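Phosphate-binding protein pstS 2 (PDB 4H1X) probably serves as the solute-binding component of the PstSACB ABC transporter, capturing phosphate outside the membrane for import into the cell. Local coordinates at residues A[13-27]-A[42-54]. Residues are numbered along the deposited sequence; the frame is centred on the assembly and turned at random.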
loop_
_atom_site.group_PDB
_atom_site.type_symbol
_atom_site.label_atom_id
_atom_site.label_comp_id
_atom_site.label_asym_id
_atom_site.label_seq_id
_atom_site.Cartn_x
_atom_site.Cartn_y
_atom_site.Cartn_z
ATOM N N VAL A 13 -21.276 0.266 -5.348
ATOM C CA VAL A 13 -19.963 0.583 -4.798
ATOM C C VAL A 13 -19.535 -0.540 -3.839
ATOM O O VAL A 13 -20.258 -0.869 -2.895
ATOM C CB VAL A 13 -19.980 1.973 -4.095
ATOM C CG1 VAL A 13 -18.641 2.286 -3.443
ATOM C CG2 VAL A 13 -20.385 3.090 -5.090
ATOM N N ILE A 14 -18.380 -1.127 -4.094
ATOM C CA ILE A 14 -17.805 -2.156 -3.221
ATOM C C ILE A 14 -16.733 -1.489 -2.380
ATOM O O ILE A 14 -15.745 -1.018 -2.938
ATOM C CB ILE A 14 -17.217 -3.386 -4.003
ATOM C CG1 ILE A 14 -18.187 -3.984 -5.076
ATOM C CG2 ILE A 14 -16.674 -4.466 -3.033
ATOM C CD1 ILE A 14 -19.550 -4.376 -4.627
ATOM N N SER A 15 -16.922 -1.444 -1.058
ATOM C CA SER A 15 -15.924 -0.866 -0.154
ATOM C C SER A 15 -15.186 -1.975 0.592
ATOM O O SER A 15 -15.748 -3.054 0.815
ATOM C CB SER A 15 -16.603 0.063 0.851
ATOM O OG SER A 15 -15.712 0.429 1.892
ATOM N N ARG A 16 -13.937 -1.709 1.016
ATOM C CA ARG A 16 -13.255 -2.653 1.882
ATOM C C ARG A 16 -13.790 -2.439 3.311
ATOM O O ARG A 16 -14.465 -1.439 3.567
ATOM C CB ARG A 16 -11.721 -2.499 1.783
ATOM C CG ARG A 16 -11.149 -3.262 0.581
ATOM C CD ARG A 16 -11.257 -4.806 0.711
ATOM N NE ARG A 16 -10.621 -5.286 1.941
ATOM C CZ ARG A 16 -9.311 -5.442 2.090
ATOM N NH1 ARG A 16 -8.491 -5.240 1.065
ATOM N NH2 ARG A 16 -8.811 -5.801 3.259
ATOM N N GLU A 17 -13.561 -3.406 4.217
ATOM C CA GLU A 17 -14.052 -3.320 5.594
ATOM C C GLU A 17 -13.387 -2.179 6.363
ATOM O O GLU A 17 -12.304 -1.743 6.004
ATOM C CB GLU A 17 -13.843 -4.664 6.331
ATOM C CG GLU A 17 -12.418 -4.950 6.794
ATOM C CD GLU A 17 -11.404 -5.334 5.736
ATOM O OE1 GLU A 17 -11.755 -5.353 4.534
ATOM O OE2 GLU A 17 -10.242 -5.604 6.115
ATOM N N ASN A 18 -14.073 -1.674 7.393
ATOM C CA ASN A 18 -13.558 -0.606 8.253
ATOM C C ASN A 18 -12.237 -1.048 8.889
ATOM O O ASN A 18 -12.144 -2.175 9.377
ATOM C CB ASN A 18 -14.586 -0.317 9.346
ATOM C CG ASN A 18 -14.301 0.926 10.122
ATOM O OD1 ASN A 18 -13.404 0.965 10.969
ATOM N ND2 ASN A 18 -15.082 1.964 9.864
ATOM N N GLY A 19 -11.231 -0.191 8.831
ATOM C CA GLY A 19 -9.908 -0.492 9.371
ATOM C C GLY A 19 -8.941 -1.055 8.349
ATOM O O GLY A 19 -7.750 -1.171 8.641
ATOM N N SER A 20 -9.437 -1.423 7.139
ATOM C CA SER A 20 -8.582 -1.925 6.048
ATOM C C SER A 20 -7.529 -0.871 5.684
ATOM O O SER A 20 -7.877 0.295 5.506
ATOM C CB SER A 20 -9.423 -2.250 4.817
ATOM O OG SER A 20 -8.633 -2.241 3.630
ATOM N N GLY A 21 -6.267 -1.273 5.554
ATOM C CA GLY A 21 -5.219 -0.330 5.154
ATOM C C GLY A 21 -5.424 0.203 3.742
ATOM O O GLY A 21 -5.194 1.387 3.486
ATOM N N THR A 22 -5.902 -0.658 2.820
ATOM C CA THR A 22 -6.183 -0.267 1.437
ATOM C C THR A 22 -7.325 0.748 1.411
ATOM O O THR A 22 -7.241 1.731 0.669
ATOM C CB THR A 22 -6.464 -1.497 0.569
ATOM O OG1 THR A 22 -5.308 -2.346 0.596
ATOM C CG2 THR A 22 -6.787 -1.128 -0.865
ATOM N N ARG A 23 -8.354 0.542 2.274
ATOM C CA ARG A 23 -9.460 1.504 2.383
ATOM C C ARG A 23 -8.929 2.861 2.877
ATOM O O ARG A 23 -9.299 3.894 2.334
ATOM C CB ARG A 23 -10.542 0.988 3.329
ATOM C CG ARG A 23 -11.658 2.028 3.546
ATOM C CD ARG A 23 -12.830 1.399 4.262
ATOM N NE ARG A 23 -13.845 2.393 4.636
ATOM C CZ ARG A 23 -15.071 2.090 5.051
ATOM N NH1 ARG A 23 -15.453 0.822 5.152
ATOM N NH2 ARG A 23 -15.929 3.054 5.364
ATOM N N GLY A 24 -8.078 2.826 3.892
ATOM C CA GLY A 24 -7.486 4.031 4.470
ATOM C C GLY A 24 -6.737 4.824 3.418
ATOM O O GLY A 24 -6.928 6.031 3.296
ATOM N N ALA A 25 -5.912 4.133 2.633
ATOM C CA ALA A 25 -5.122 4.764 1.571
ATOM C C ALA A 25 -6.026 5.338 0.481
ATOM O O ALA A 25 -5.889 6.513 0.117
ATOM C CB ALA A 25 -4.173 3.754 0.975
ATOM N N PHE A 26 -6.950 4.512 -0.037
ATOM C CA PHE A 26 -7.875 4.923 -1.090
ATOM C C PHE A 26 -8.662 6.171 -0.694
ATOM O O PHE A 26 -8.685 7.136 -1.447
ATOM C CB PHE A 26 -8.851 3.782 -1.452
ATOM C CG PHE A 26 -9.811 4.183 -2.550
ATOM C CD1 PHE A 26 -9.415 4.167 -3.886
ATOM C CD2 PHE A 26 -11.109 4.594 -2.248
ATOM C CE1 PHE A 26 -10.308 4.537 -4.908
ATOM C CE2 PHE A 26 -11.993 4.986 -3.266
ATOM C CZ PHE A 26 -11.580 4.973 -4.588
ATOM N N THR A 27 -9.308 6.149 0.473
ATOM C CA THR A 27 -10.125 7.273 0.917
ATOM C C THR A 27 -9.265 8.523 1.185
ATOM O O THR A 27 -9.722 9.623 0.898
ATOM C CB THR A 27 -10.986 6.897 2.127
ATOM O OG1 THR A 27 -10.138 6.521 3.204
ATOM C CG2 THR A 27 -12.007 5.773 1.804
ATOM N N ASP A 42 -14.942 9.711 7.206
ATOM C CA ASP A 42 -14.868 8.863 6.010
ATOM C C ASP A 42 -16.185 9.034 5.264
ATOM O O ASP A 42 -17.219 8.530 5.718
ATOM C CB ASP A 42 -14.605 7.385 6.374
ATOM C CG ASP A 42 -14.405 6.442 5.191
ATOM O OD1 ASP A 42 -14.742 6.833 4.048
ATOM O OD2 ASP A 42 -13.931 5.299 5.412
ATOM N N ASN A 43 -16.153 9.725 4.114
ATOM C CA ASN A 43 -17.372 9.992 3.355
ATOM C C ASN A 43 -17.743 8.867 2.357
ATOM O O ASN A 43 -18.560 9.106 1.457
ATOM C CB ASN A 43 -17.281 11.344 2.645
ATOM C CG ASN A 43 -17.275 12.495 3.613
ATOM O OD1 ASN A 43 -16.266 13.188 3.780
ATOM N ND2 ASN A 43 -18.371 12.671 4.334
ATOM N N THR A 44 -17.206 7.642 2.549
ATOM C CA THR A 44 -17.547 6.488 1.696
ATOM C C THR A 44 -19.068 6.359 1.629
ATOM O O THR A 44 -19.727 6.394 2.677
ATOM C CB THR A 44 -16.920 5.182 2.228
ATOM O OG1 THR A 44 -15.493 5.240 2.140
ATOM C CG2 THR A 44 -17.429 3.947 1.490
ATOM N N ALA A 45 -19.619 6.222 0.412
ATOM C CA ALA A 45 -21.062 6.086 0.192
ATOM C C ALA A 45 -21.707 5.173 1.244
ATOM O O ALA A 45 -21.206 4.071 1.494
ATOM C CB ALA A 45 -21.335 5.548 -1.195
ATOM N N LYS A 46 -22.787 5.659 1.885
ATOM C CA LYS A 46 -23.507 4.882 2.901
ATOM C C LYS A 46 -24.228 3.672 2.272
ATOM O O LYS A 46 -24.608 2.767 3.001
ATOM C CB LYS A 46 -24.506 5.766 3.680
ATOM C CG LYS A 46 -23.857 6.885 4.516
ATOM C CD LYS A 46 -23.378 6.411 5.884
ATOM C CE LYS A 46 -22.635 7.481 6.654
ATOM N NZ LYS A 46 -23.548 8.516 7.212
ATOM N N THR A 47 -24.385 3.645 0.929
ATOM C CA THR A 47 -25.017 2.516 0.226
ATOM C C THR A 47 -24.002 1.416 -0.101
ATOM O O THR A 47 -24.413 0.306 -0.475
ATOM C CB THR A 47 -25.670 2.986 -1.083
ATOM O OG1 THR A 47 -24.664 3.541 -1.945
ATOM C CG2 THR A 47 -26.811 3.962 -0.858
ATOM N N ALA A 48 -22.679 1.719 0.004
ATOM C CA ALA A 48 -21.626 0.763 -0.360
ATOM C C ALA A 48 -21.703 -0.531 0.437
ATOM O O ALA A 48 -21.954 -0.519 1.643
ATOM C CB ALA A 48 -20.245 1.388 -0.193
ATOM N N VAL A 49 -21.541 -1.660 -0.252
ATOM C CA VAL A 49 -21.504 -2.965 0.429
ATOM C C VAL A 49 -20.041 -3.251 0.754
ATOM O O VAL A 49 -19.136 -2.695 0.125
ATOM C CB VAL A 49 -22.197 -4.116 -0.346
ATOM C CG1 VAL A 49 -23.694 -3.833 -0.514
ATOM C CG2 VAL A 49 -21.519 -4.350 -1.708
ATOM N N ILE A 50 -19.801 -4.131 1.708
ATOM C CA ILE A 50 -18.443 -4.409 2.186
ATOM C C ILE A 50 -17.922 -5.771 1.755
ATOM O O ILE A 50 -18.636 -6.790 1.861
ATOM C CB ILE A 50 -18.460 -4.321 3.747
ATOM C CG1 ILE A 50 -19.069 -2.987 4.265
ATOM C CG2 ILE A 50 -17.088 -4.646 4.370
ATOM C CD1 ILE A 50 -18.363 -1.636 3.797
ATOM N N GLN A 51 -16.627 -5.792 1.394
ATOM C CA GLN A 51 -15.854 -7.002 1.112
ATOM C C GLN A 51 -14.620 -6.960 2.047
ATOM O O GLN A 51 -14.025 -5.904 2.252
ATOM C CB GLN A 51 -15.531 -7.170 -0.366
ATOM C CG GLN A 51 -16.763 -7.687 -1.145
ATOM C CD GLN A 51 -17.096 -9.144 -0.865
ATOM O OE1 GLN A 51 -16.277 -9.952 -0.378
ATOM N NE2 GLN A 51 -18.297 -9.518 -1.210
ATOM N N ASN A 52 -14.303 -8.109 2.647
ATOM C CA ASN A 52 -13.265 -8.253 3.675
ATOM C C ASN A 52 -11.849 -8.484 3.135
ATOM O O ASN A 52 -10.897 -8.545 3.937
ATOM C CB ASN A 52 -13.640 -9.414 4.599
ATOM C CG ASN A 52 -13.859 -10.703 3.857
ATOM O OD1 ASN A 52 -14.834 -10.851 3.120
ATOM N ND2 ASN A 52 -12.925 -11.632 3.982
ATOM N N SER A 53 -11.684 -8.633 1.810
ATOM C CA SER A 53 -10.356 -8.896 1.231
ATOM C C SER A 53 -10.276 -8.500 -0.230
ATOM O O SER A 53 -11.314 -8.290 -0.866
ATOM C CB SER A 53 -10.028 -10.387 1.334
ATOM O OG SER A 53 -10.985 -11.149 0.609
ATOM N N THR A 54 -9.041 -8.539 -0.785
ATOM C CA THR A 54 -8.781 -8.302 -2.202
ATOM C C THR A 54 -9.571 -9.328 -3.037
ATOM O O THR A 54 -10.223 -8.927 -4.005
ATOM C CB THR A 54 -7.272 -8.379 -2.483
ATOM O OG1 THR A 54 -6.585 -7.564 -1.544
ATOM C CG2 THR A 54 -6.931 -7.931 -3.881
HETATM O O HOH W 1 -23.624 1.663 -3.835
HETATM O O HOH W 2 -14.257 2.645 0.931
HETATM O O HOH W 3 -11.250 5.479 5.478
#
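Val49 N donates to Val13 O, Ser15 N to Val49 O at 2.8 Å and Gln51 N to Ser15 O at 2.9 Å, the backbone pattern of two parallel strands. The axes of segments 13-16 and 49-51 come within 4.6 Å, 47° apart, a marked twist, and Glu17 N adds a weak bond to Gln51 O (3.2 Å).

Apolar contacts lie on both faces. Ile14 CD1 meets Val49 CG2 at 3.5 Å, while Ile14 CG2 lies alongside Gln51 CG. On the other face the CD1 of Ile50 reaches Ser15 CB, and its CG2 packs on Glu17 CA.

Among the charged groups, Arg23 grips Asp42 side-on: NE and NH2 both converge on OD2, each at 3.0 Å. The two planes stand 81° apart, so NE arrives on the syn side of OD2 and NH2 from above the carboxylate. With CG anti to the backbone N (chi1 175°) and the chain extended to NE, Arg23 spans from its helix to this carboxylate, and its NH1 also binds Arg16 O. Asp42 OD1 accepts from Thr44 N, an Asx turn, and also from Thr44 OG1; water links OD2 to Thr27 OG1. The bent Arg16 instead holds Glu17 through NE and NH2, its guanidinium sandwiched between Ser53 CA, 3.6 Å above one face, and Ser20 OG over the opposite one.

Ser20, N-cap of helix 21-30, and Arg16 NH2 also bind a citrate, probably from the crystallisation liquor, which is consistent with an anion pocket at this strand-turn-helix. Strand 12-16 runs between strands 49-51 and 67-72, both parallel to it; helix 54-63 packs on Ile14 and Gln51, while Tyr70 of strand 67-72 touches Ser15 and Arg23.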